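Side-chain contact in MPT synthase subunit 2 (Burkholderia ambifaria, PDB 7L32), which is the catalytic large subunit of molybdopterin synthase, which probably transfers sulfur to precursor Z to form the dithiolene of molybdopterin: residues A[19-22]-A[23-27]. Sequence-based numbering, arbitrary orientation.
Sequences FDLN and AEVAA
An N-terminal helix cap joins D20 to A23 and E24 at the start of helix 21-30, which lies against the mixed sheet of the MoaE fold. As N-cap residue, D20 turns its carboxylate toward the N-H groups of the first turn: with CG anti to the backbone N (chi1 -179°), OD1 accepts a weak bond from A23 N at 3.2 Å. The methyl CB of A23 also lies 3.9 Å from D20 CG. The backbone carbonyl of D20 opens the helical ladder, its O taking E24 N at 3.0 Å almost head-on, and L21 O and N22 O continue it to V25 N and A26 N.

E24 is the fourth residue after the N-cap. Its chain, bent at chi2 (-58°), passes beside the D20 carbonyl, CG lying 3.4 Å from D20 O, and folds the carboxylate back toward the residue before the helix. A water accepts from D20 N at 2.9 Å; its approach to E24 OE2 is too short for a normal hydrogen bond, which leaves a water bridge between the two residues doubtful. OE2 also forms a salt bridge with R13. Facing the sheet, L21 CD1 meets V25 CG2 at 4.0 Å, one turn apart, and these two side chains pack on V42 and L38 of strand 37-44.

D20 OD1 is shared with the second subunit, accepting from N22 ND2 there, and the reciprocal bond joins N22 to D20 of that subunit. The same carboxylate oxygen therefore caps its own helix and ties the helix starts of the dimer together, while its negative charge would probably interact favourably with the positive end of the helix dipole.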
loop_
_atom_site.group_PDB
_atom_site.type_symbol
_atom_site.label_atom_id
_atom_site.label_comp_id
_atom_site.label_asym_id
_atom_site.label_seq_id
_atom_site.Cartn_x
_atom_site.Cartn_y
_atom_site.Cartn_z
ATOM N N PHE A 19 -5.758 10.583 11.384
ATOM C CA PHE A 19 -5.745 10.964 9.978
ATOM C C PHE A 19 -6.787 10.160 9.202
ATOM O O PHE A 19 -7.280 9.127 9.663
ATOM C CB PHE A 19 -4.346 10.793 9.350
ATOM C CG PHE A 19 -3.725 9.416 9.536
ATOM C CD1 PHE A 19 -4.089 8.350 8.707
ATOM C CD2 PHE A 19 -2.756 9.202 10.505
ATOM C CE1 PHE A 19 -3.522 7.091 8.877
ATOM C CE2 PHE A 19 -2.171 7.947 10.674
ATOM C CZ PHE A 19 -2.561 6.883 9.856
ATOM N N ASP A 20 -7.134 10.671 8.021
ATOM C CA ASP A 20 -8.107 10.059 7.115
ATOM C C ASP A 20 -7.346 9.594 5.876
ATOM O O ASP A 20 -6.962 10.415 5.038
ATOM C CB ASP A 20 -9.189 11.085 6.767
ATOM C CG ASP A 20 -10.286 10.543 5.834
ATOM O OD1 ASP A 20 -10.070 9.576 5.068
ATOM O OD2 ASP A 20 -11.375 11.139 5.860
ATOM N N LEU A 21 -7.162 8.276 5.742
ATOM C CA LEU A 21 -6.399 7.728 4.621
ATOM C C LEU A 21 -6.943 8.216 3.276
ATOM O O LEU A 21 -6.170 8.641 2.410
ATOM C CB LEU A 21 -6.410 6.197 4.676
ATOM C CG LEU A 21 -5.640 5.459 3.572
ATOM C CD1 LEU A 21 -4.140 5.791 3.592
ATOM C CD2 LEU A 21 -5.845 3.965 3.708
ATOM N N ASN A 22 -8.275 8.187 3.104
ATOM C CA ASN A 22 -8.909 8.642 1.859
ATOM C C ASN A 22 -8.516 10.073 1.529
ATOM O O ASN A 22 -8.104 10.379 0.405
ATOM C CB ASN A 22 -10.440 8.581 1.968
ATOM C CG ASN A 22 -11.009 7.249 1.587
ATOM O OD1 ASN A 22 -10.272 6.332 1.247
ATOM N ND2 ASN A 22 -12.345 7.122 1.659
ATOM N N ALA A 23 -8.683 10.974 2.498
ATOM C CA ALA A 23 -8.372 12.380 2.268
ATOM C C ALA A 23 -6.899 12.573 1.930
ATOM O O ALA A 23 -6.563 13.362 1.037
ATOM C CB ALA A 23 -8.769 13.211 3.487
ATOM N N GLU A 24 -6.000 11.863 2.630
ATOM C CA GLU A 24 -4.572 12.020 2.344
ATOM C C GLU A 24 -4.232 11.486 0.963
ATOM O O GLU A 24 -3.438 12.092 0.236
ATOM C CB GLU A 24 -3.718 11.327 3.409
ATOM C CG GLU A 24 -3.923 11.853 4.839
ATOM C CD GLU A 24 -3.641 13.359 4.990
ATOM O OE1 GLU A 24 -2.743 13.894 4.304
ATOM O OE2 GLU A 24 -4.326 14.010 5.806
ATOM N N VAL A 25 -4.836 10.358 0.583
ATOM C CA VAL A 25 -4.607 9.780 -0.738
ATOM C C VAL A 25 -5.115 10.715 -1.830
ATOM O O VAL A 25 -4.420 10.959 -2.825
ATOM C CB VAL A 25 -5.254 8.383 -0.807
ATOM C CG1 VAL A 25 -5.543 7.953 -2.248
ATOM C CG2 VAL A 25 -4.359 7.390 -0.105
ATOM N N ALA A 26 -6.308 11.292 -1.643
ATOM C CA ALA A 26 -6.851 12.212 -2.644
ATOM C C ALA A 26 -5.968 13.444 -2.816
ATOM O O ALA A 26 -5.756 13.912 -3.943
ATOM C CB ALA A 26 -8.270 12.641 -2.270
ATOM N N ALA A 27 -5.444 13.987 -1.716
ATOM C CA ALA A 27 -4.571 15.149 -1.830
ATOM C C ALA A 27 -3.273 14.799 -2.559
ATOM O O ALA A 27 -2.798 15.586 -3.387
ATOM C CB ALA A 27 -4.288 15.733 -0.447
HETATM O O HOH W 1 -6.127 13.337 7.276
#